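Local coordinates for restriction endonuclease AspBHI (Azoarcus sp., PDB 4OC8), which acts as a DNA modification-dependent restriction endonuclease, probably binding DNA that carries modified bases and cleaving it, and assembles as a tetramer, at residues Val298-Glu303 / Phe330-Thr335; Ala225-Ala230 / Ser337-Gln342. All coordinates share one frame; numbering follows the deposited sequence.

Interaction 1. Residues Val298-Glu303 / Phe330-Thr335; sequences VDFALE and FGVLVT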
ATOM      1  N   VAL A 298      -5.441  -6.173   4.645  1.00 43.88           N
ATOM      2  CA  VAL A 298      -4.423  -6.742   5.508  1.00 47.72           C
ATOM      3  C   VAL A 298      -4.517  -6.019   6.840  1.00 46.01           C
ATOM      4  O   VAL A 298      -4.810  -4.826   6.878  1.00 48.13           O
ATOM      5  CB  VAL A 298      -3.015  -6.563   4.907  1.00 38.85           C
ATOM      6  CG1 VAL A 298      -2.871  -7.399   3.647  1.00 36.36           C
ATOM      7  CG2 VAL A 298      -2.733  -5.095   4.611  1.00 44.01           C
ATOM      8  N   ASP A 299      -4.302  -6.733   7.935  1.00 45.57           N
ATOM      9  CA  ASP A 299      -4.374  -6.096   9.241  1.00 49.31           C
ATOM     10  C   ASP A 299      -2.987  -5.783   9.779  1.00 50.77           C
ATOM     11  O   ASP A 299      -2.023  -6.491   9.486  1.00 54.88           O
ATOM     12  CB  ASP A 299      -5.175  -6.945  10.236  1.00 55.37           C
ATOM     13  CG  ASP A 299      -4.779  -8.416  10.215  1.00 80.07           C
ATOM     14  OD1 ASP A 299      -3.704  -8.747   9.671  1.00 76.04           O
ATOM     15  OD2 ASP A 299      -5.547  -9.245  10.753  1.00 91.69           O
ATOM     16  N   PHE A 300      -2.878  -4.708  10.552  1.00 43.91           N
ATOM     17  CA  PHE A 300      -1.613  -4.400  11.210  1.00 44.39           C
ATOM     18  C   PHE A 300      -1.802  -4.031  12.671  1.00 47.72           C
ATOM     19  O   PHE A 300      -2.868  -3.581  13.068  1.00 45.22           O
ATOM     20  CB  PHE A 300      -0.853  -3.290  10.481  1.00 37.39           C
ATOM     21  CG  PHE A 300      -1.578  -1.977  10.440  1.00 38.87           C
ATOM     22  CD1 PHE A 300      -2.521  -1.719   9.456  1.00 45.25           C
ATOM     23  CD2 PHE A 300      -1.309  -0.995  11.375  1.00 39.88           C
ATOM     24  CE1 PHE A 300      -3.190  -0.508   9.410  1.00 45.90           C
ATOM     25  CE2 PHE A 300      -1.976   0.220  11.335  1.00 49.37           C
ATOM     26  CZ  PHE A 300      -2.916   0.463  10.350  1.00 44.89           C
ATOM     27  N   ALA A 301      -0.761  -4.229  13.471  1.00 50.23           N
ATOM     28  CA  ALA A 301      -0.811  -3.837  14.874  1.00 39.18           C
ATOM     29  C   ALA A 301      -0.102  -2.506  15.064  1.00 40.37           C
ATOM     30  O   ALA A 301       0.971  -2.290  14.517  1.00 42.01           O
ATOM     31  CB  ALA A 301      -0.184  -4.906  15.752  1.00 42.17           C
ATOM     32  N   LEU A 302      -0.708  -1.616  15.839  1.00 38.97           N
ATOM     33  CA  LEU A 302      -0.131  -0.306  16.105  1.00 39.12           C
ATOM     34  C   LEU A 302       0.488  -0.259  17.502  1.00 47.52           C
ATOM     35  O   LEU A 302      -0.062  -0.814  18.455  1.00 46.84           O
ATOM     36  CB  LEU A 302      -1.202   0.775  15.964  1.00 33.84           C
ATOM     37  CG  LEU A 302      -0.770   2.227  16.168  1.00 41.33           C
ATOM     38  CD1 LEU A 302       0.310   2.608  15.177  1.00 42.59           C
ATOM     39  CD2 LEU A 302      -1.960   3.165  16.044  1.00 36.64           C
ATOM     40  N   GLU A 303       1.640   0.389  17.615  1.00 40.96           N
ATOM     41  CA  GLU A 303       2.294   0.581  18.902  1.00 40.65           C
ATOM     42  C   GLU A 303       2.806   2.006  18.954  1.00 42.76           C
ATOM     43  O   GLU A 303       3.544   2.435  18.071  1.00 45.18           O
ATOM     44  CB  GLU A 303       3.453  -0.402  19.084  1.00 37.96           C
ATOM     45  CG  GLU A 303       4.210  -0.240  20.398  1.00 50.26           C
ATOM     46  CD  GLU A 303       3.475  -0.833  21.597  1.00 59.07           C
ATOM     47  OE1 GLU A 303       2.857  -1.912  21.452  1.00 50.61           O
ATOM     48  OE2 GLU A 303       3.520  -0.223  22.687  1.00 61.36           O
ATOM     49  N   PHE A 330       1.508  -7.098   9.445  1.00 39.64           N
ATOM     50  CA  PHE A 330       2.615  -6.253   9.878  1.00 41.16           C
ATOM     51  C   PHE A 330       2.305  -5.380  11.101  1.00 39.72           C
ATOM     52  O   PHE A 330       1.212  -5.441  11.668  1.00 39.61           O
ATOM     53  CB  PHE A 330       3.120  -5.396   8.713  1.00 37.06           C
ATOM     54  CG  PHE A 330       2.130  -4.375   8.228  1.00 41.87           C
ATOM     55  CD1 PHE A 330       1.066  -4.747   7.415  1.00 40.29           C
ATOM     56  CD2 PHE A 330       2.273  -3.040   8.571  1.00 32.20           C
ATOM     57  CE1 PHE A 330       0.159  -3.806   6.961  1.00 33.05           C
ATOM     58  CE2 PHE A 330       1.374  -2.095   8.121  1.00 32.49           C
ATOM     59  CZ  PHE A 330       0.315  -2.477   7.312  1.00 36.87           C
ATOM     60  N   GLY A 331       3.286  -4.581  11.506  1.00 32.63           N
ATOM     61  CA  GLY A 331       3.118  -3.671  12.621  1.00 36.96           C
ATOM     62  C   GLY A 331       3.713  -2.300  12.353  1.00 42.25           C
ATOM     63  O   GLY A 331       4.704  -2.178  11.636  1.00 47.91           O
ATOM     64  N   VAL A 332       3.099  -1.264  12.918  1.00 37.65           N
ATOM     65  CA  VAL A 332       3.627   0.092  12.843  1.00 37.92           C
ATOM     66  C   VAL A 332       3.985   0.569  14.245  1.00 37.99           C
ATOM     67  O   VAL A 332       3.199   0.419  15.178  1.00 40.49           O
ATOM     68  CB  VAL A 332       2.605   1.091  12.244  1.00 35.95           C
ATOM     69  CG1 VAL A 332       3.270   2.431  11.972  1.00 36.47           C
ATOM     70  CG2 VAL A 332       1.987   0.546  10.978  1.00 29.99           C
ATOM     71  N   LEU A 333       5.177   1.135  14.390  1.00 38.49           N
ATOM     72  CA  LEU A 333       5.613   1.686  15.662  1.00 32.70           C
ATOM     73  C   LEU A 333       5.867   3.166  15.508  1.00 36.59           C
ATOM     74  O   LEU A 333       6.829   3.569  14.859  1.00 49.63           O
ATOM     75  CB  LEU A 333       6.884   0.996  16.153  1.00 32.71           C
ATOM     76  CG  LEU A 333       7.477   1.571  17.440  1.00 36.16           C
ATOM     77  CD1 LEU A 333       7.633   0.485  18.484  1.00 41.06           C
ATOM     78  CD2 LEU A 333       8.810   2.249  17.177  1.00 41.70           C
ATOM     79  N   VAL A 334       5.001   3.977  16.103  1.00 41.21           N
ATOM     80  CA  VAL A 334       5.173   5.423  16.081  1.00 42.84           C
ATOM     81  C   VAL A 334       5.793   5.887  17.394  1.00 40.76           C
ATOM     82  O   VAL A 334       5.365   5.477  18.466  1.00 46.76           O
ATOM     83  CB  VAL A 334       3.830   6.137  15.851  1.00 34.96           C
ATOM     84  CG1 VAL A 334       4.014   7.646  15.870  1.00 28.95           C
ATOM     85  CG2 VAL A 334       3.213   5.682  14.538  1.00 34.57           C
ATOM     86  N   THR A 335       6.815   6.727  17.310  1.00 38.26           N
ATOM     87  CA  THR A 335       7.469   7.228  18.508  1.00 43.53           C
ATOM     88  C   THR A 335       7.990   8.646  18.324  1.00 43.37           C
ATOM     89  O   THR A 335       8.506   9.001  17.261  1.00 42.67           O
ATOM     90  CB  THR A 335       8.638   6.325  18.940  1.00 48.59           C
ATOM     91  OG1 THR A 335       9.398   6.988  19.959  1.00 44.74           O
ATOM     92  CG2 THR A 335       9.544   6.023  17.758  1.00 41.55           C
TER
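The beta-alpha-beta crossover of the PD-(D/E)XK-type nuclease fold contributes two parallel strands, Val298-Glu303 and Phe330-Thr335, with Phe300 beside Phe330 and helix 315-324 bridging them. Four backbone hydrogen bonds form the ladder, from Ala301 N to Phe330 O (2.9 Å) through to Val334 N on Glu303 O (2.9 Å). On the face carrying Phe300, Leu302, Phe330 and Val332, CB of Phe300 sits over the centre of the Phe330 ring, 3.4 Å from its centroid. Both phenylalanines hold CG between backbone N and carbonyl carbon (chi1 62° and 66°); from paired positions on one face, this points them the same way. Their rings are nearly parallel but slid apart, with centroids 5.1 Å from each other. Val298 CG2 meets the Phe330 ring at its edge, 3.9 Å from CE1. An alanine in place of Phe330 is likely to leave Phe300 CB without the ring face under it and weaken packing on Ile296 of a second subunit. On the opposite face Glu303 packs its CG on Leu333, while OE1 forms salt bridges with Arg320 and Arg324; the strands are thus held by backbone bonds and apolar packing, and charge ties the sheet to the crossover helix.

Interaction 2. Residues Ala225-Ala230 / Ser337-Gln342; sequences AEQLPA and SYVDRQ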
ATOM      1  N   ALA A 225      20.928  10.218  15.290  1.00 45.88           N
ATOM      2  CA  ALA A 225      20.827  11.542  14.686  1.00 50.06           C
ATOM      3  C   ALA A 225      19.841  11.564  13.529  1.00 58.72           C
ATOM      4  O   ALA A 225      19.139  12.555  13.315  1.00 63.97           O
ATOM      5  CB  ALA A 225      22.191  12.010  14.224  1.00 53.78           C
ATOM      6  N   GLU A 226      19.795  10.466  12.784  1.00 56.20           N
ATOM      7  CA  GLU A 226      18.941  10.374  11.608  1.00 57.12           C
ATOM      8  C   GLU A 226      17.462  10.280  11.979  1.00 56.06           C
ATOM      9  O   GLU A 226      16.600  10.783  11.256  1.00 54.67           O
ATOM     10  CB  GLU A 226      19.356   9.180  10.743  1.00 59.80           C
ATOM     11  CG  GLU A 226      20.717   9.346  10.078  1.00 65.61           C
ATOM     12  CD  GLU A 226      21.206   8.075   9.406  1.00 76.74           C
ATOM     13  OE1 GLU A 226      20.736   6.979   9.778  1.00 72.30           O
ATOM     14  OE2 GLU A 226      22.065   8.171   8.505  1.00 85.35           O
ATOM     15  N   GLN A 227      17.178   9.642  13.110  1.00 54.43           N
ATOM     16  CA  GLN A 227      15.799   9.427  13.543  1.00 51.54           C
ATOM     17  C   GLN A 227      15.224  10.643  14.264  1.00 53.60           C
ATOM     18  O   GLN A 227      14.010  10.851  14.270  1.00 54.56           O
ATOM     19  CB  GLN A 227      15.705   8.188  14.436  1.00 43.22           C
ATOM     20  CG  GLN A 227      16.118   6.900  13.745  1.00 43.15           C
ATOM     21  CD  GLN A 227      16.258   5.736  14.708  1.00 44.93           C
ATOM     22  OE1 GLN A 227      15.336   5.421  15.458  1.00 50.76           O
ATOM     23  NE2 GLN A 227      17.420   5.096  14.697  1.00 46.00           N
ATOM     24  N   LEU A 228      16.098  11.440  14.871  1.00 47.77           N
ATOM     25  CA  LEU A 228      15.671  12.643  15.575  1.00 46.42           C
ATOM     26  C   LEU A 228      15.802  13.864  14.668  1.00 55.43           C
ATOM     27  O   LEU A 228      16.632  13.877  13.752  1.00 55.59           O
ATOM     28  CB  LEU A 228      16.497  12.842  16.849  1.00 54.05           C
ATOM     29  CG  LEU A 228      16.526  11.685  17.850  1.00 57.50           C
ATOM     30  CD1 LEU A 228      17.425  12.025  19.024  1.00 49.61           C
ATOM     31  CD2 LEU A 228      15.120  11.335  18.324  1.00 51.16           C
ATOM     32  N   PRO A 229      14.976  14.892  14.909  1.00 54.15           N
ATOM     33  CA  PRO A 229      15.029  16.127  14.122  1.00 58.08           C
ATOM     34  C   PRO A 229      16.385  16.812  14.234  1.00 62.84           C
ATOM     35  O   PRO A 229      17.049  16.690  15.262  1.00 63.72           O
ATOM     36  CB  PRO A 229      13.949  16.997  14.770  1.00 57.97           C
ATOM     37  CG  PRO A 229      13.013  16.032  15.393  1.00 55.91           C
ATOM     38  CD  PRO A 229      13.869  14.908  15.880  1.00 51.92           C
ATOM     39  N   ALA A 230      16.787  17.522  13.184  1.00 69.87           N
ATOM     40  CA  ALA A 230      18.066  18.224  13.179  1.00 73.08           C
ATOM     41  C   ALA A 230      17.929  19.630  13.755  1.00 76.75           C
ATOM     42  O   ALA A 230      18.539  19.958  14.774  1.00 87.20           O
ATOM     43  CB  ALA A 230      18.637  18.277  11.767  1.00 62.80           C
ATOM     44  N   SER A 337      10.464   9.615  19.820  1.00 42.68           N
ATOM     45  CA  SER A 337      11.888   9.478  20.077  1.00 39.91           C
ATOM     46  C   SER A 337      12.527   8.616  18.998  1.00 46.32           C
ATOM     47  O   SER A 337      12.003   8.513  17.892  1.00 48.06           O
ATOM     48  CB  SER A 337      12.110   8.844  21.445  1.00 48.95           C
ATOM     49  OG  SER A 337      13.479   8.570  21.666  1.00 52.13           O
ATOM     50  N   TYR A 338      13.657   7.998  19.324  1.00 52.54           N
ATOM     51  CA  TYR A 338      14.356   7.129  18.382  1.00 40.80           C
ATOM     52  C   TYR A 338      14.411   5.686  18.879  1.00 44.90           C
ATOM     53  O   TYR A 338      14.217   5.416  20.064  1.00 46.68           O
ATOM     54  CB  TYR A 338      15.774   7.639  18.145  1.00 47.09           C
ATOM     55  CG  TYR A 338      16.744   7.304  19.261  1.00 54.46           C
ATOM     56  CD1 TYR A 338      16.706   7.988  20.472  1.00 51.16           C
ATOM     57  CD2 TYR A 338      17.706   6.314  19.100  1.00 49.79           C
ATOM     58  CE1 TYR A 338      17.591   7.688  21.493  1.00 52.53           C
ATOM     59  CE2 TYR A 338      18.594   6.010  20.112  1.00 61.50           C
ATOM     60  CZ  TYR A 338      18.536   6.701  21.305  1.00 63.18           C
ATOM     61  OH  TYR A 338      19.421   6.390  22.314  1.00 51.61           O
ATOM     62  N   VAL A 339      14.667   4.761  17.959  1.00 48.21           N
ATOM     63  CA  VAL A 339      14.865   3.357  18.295  1.00 40.84           C
ATOM     64  C   VAL A 339      16.362   3.053  18.349  1.00 48.52           C
ATOM     65  O   VAL A 339      17.088   3.353  17.401  1.00 48.84           O
ATOM     66  CB  VAL A 339      14.212   2.444  17.247  1.00 35.69           C
ATOM     67  CG1 VAL A 339      14.449   0.986  17.592  1.00 40.10           C
ATOM     68  CG2 VAL A 339      12.729   2.739  17.146  1.00 36.93           C
ATOM     69  N   ASP A 340      16.824   2.458  19.449  1.00 51.90           N
ATOM     70  CA  ASP A 340      18.261   2.239  19.639  1.00 54.35           C
ATOM     71  C   ASP A 340      18.858   1.219  18.672  1.00 56.73           C
ATOM     72  O   ASP A 340      18.131   0.540  17.946  1.00 53.58           O
ATOM     73  CB  ASP A 340      18.613   1.890  21.098  1.00 57.66           C
ATOM     74  CG  ASP A 340      18.154   0.491  21.523  1.00 65.23           C
ATOM     75  OD1 ASP A 340      17.828  -0.361  20.668  1.00 63.66           O
ATOM     76  OD2 ASP A 340      18.138   0.237  22.748  1.00 62.85           O
ATOM     77  N   ARG A 341      20.184   1.107  18.702  1.00 62.98           N
ATOM     78  CA  ARG A 341      20.923   0.227  17.800  1.00 57.41           C
ATOM     79  C   ARG A 341      20.484  -1.237  17.890  1.00 50.36           C
ATOM     80  O   ARG A 341      20.147  -1.842  16.877  1.00 52.82           O
ATOM     81  CB  ARG A 341      22.432   0.358  18.046  1.00 60.89           C
ATOM     82  CG  ARG A 341      23.311  -0.417  17.067  1.00 68.24           C
ATOM     83  CD  ARG A 341      22.996  -0.061  15.620  1.00 81.51           C
ATOM     84  NE  ARG A 341      23.245   1.348  15.325  1.00 98.00           N
ATOM     85  CZ  ARG A 341      24.336   1.806  14.717  1.00 91.75           C
ATOM     86  NH1 ARG A 341      25.285   0.962  14.334  1.00 78.90           N
ATOM     87  NH2 ARG A 341      24.474   3.107  14.489  1.00 72.18           N
ATOM     88  N   GLN A 342      20.477  -1.797  19.095  1.00 51.27           N
ATOM     89  CA  GLN A 342      20.132  -3.205  19.277  1.00 50.37           C
ATOM     90  C   GLN A 342      18.758  -3.571  18.703  1.00 59.02           C
ATOM     91  O   GLN A 342      18.622  -4.567  17.988  1.00 60.17           O
ATOM     92  CB  GLN A 342      20.210  -3.597  20.754  1.00 55.20           C
ATOM     93  CG  GLN A 342      19.992  -5.086  21.013  1.00 65.64           C
ATOM     94  CD  GLN A 342      20.013  -5.441  22.493  1.00 84.92           C
ATOM     95  OE1 GLN A 342      20.182  -4.573  23.353  1.00 92.79           O
ATOM     96  NE2 GLN A 342      19.837  -6.726  22.795  1.00 76.18           N
TER
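Gln227 and Val339 meet as a side-chain amide set against a backbone. The glutamine, last residue of helix 224-227, has CG anti to its carbonyl carbon (chi1 -62°) and runs on extended, which carries the amide across to the 337-342 segment. There it takes hold of both polar groups of one residue: Val339 N donates to Gln227 OE1 at 2.7 Å in a fairly straight bond (162° at the hydrogen), approaching somewhat tilted from the plane of the side-chain carbonyl, while Gln227 NE2 gives a hydrogen to Val339 O at 3.2 Å, nearly in the amide's own plane. Gripped at both ends, the amide is held against turning over. NE2 has weak further hydrogen bonds to the carbonyls of Arg222 and Ser223, just ahead of its helix.

Tyr338 lies alongside this grip. Gln227 OE1 comes to the edge of its ring, near the ring plane, and stands 3.5 Å from Tyr338 CB. The next residue, Leu228, crosses the tyrosine at a slant and rests CD2 on Tyr338 CB at 3.8 Å, with the Ser337 carbonyl carbon equally near. Beyond the contact Asp340 caps helix 341-349 by bonding Ala343 N, and Ser337 OG turns to the Asn311 carbonyl.

Pairing of a glutamine amide with the N-H and C=O of a single extended residue imitates the exchange between neighbouring strands. Here it fastens the end of a short helix to the loop that leads from strand 330-335 of the nuclease fold into helix 341-349.

How the interactions relate
Along the chain, segment 225-230 of interaction 2 comes first, both strands of interaction 1 follow, and segment 337-342 comes last of the four, so the second contact brackets the first. Their centres lie about 18 Å apart. The two are continuous through strand 330-335, which runs by way of the 337-342 loop into helix 341-349, and they touch where Leu333 CD2 packs on Val339 CG2 at 3.9 Å. Thr335 also joins them, its OG1 bonding the backbone N of Ser337. One contact thus builds the centre of the nuclease sheet, while the other attaches the 225-230 segment, more than 100 residues earlier in the chain, to the loop that follows strand 330-335, so strand pairing and the fastening of a remote segment share one strand-loop-helix path.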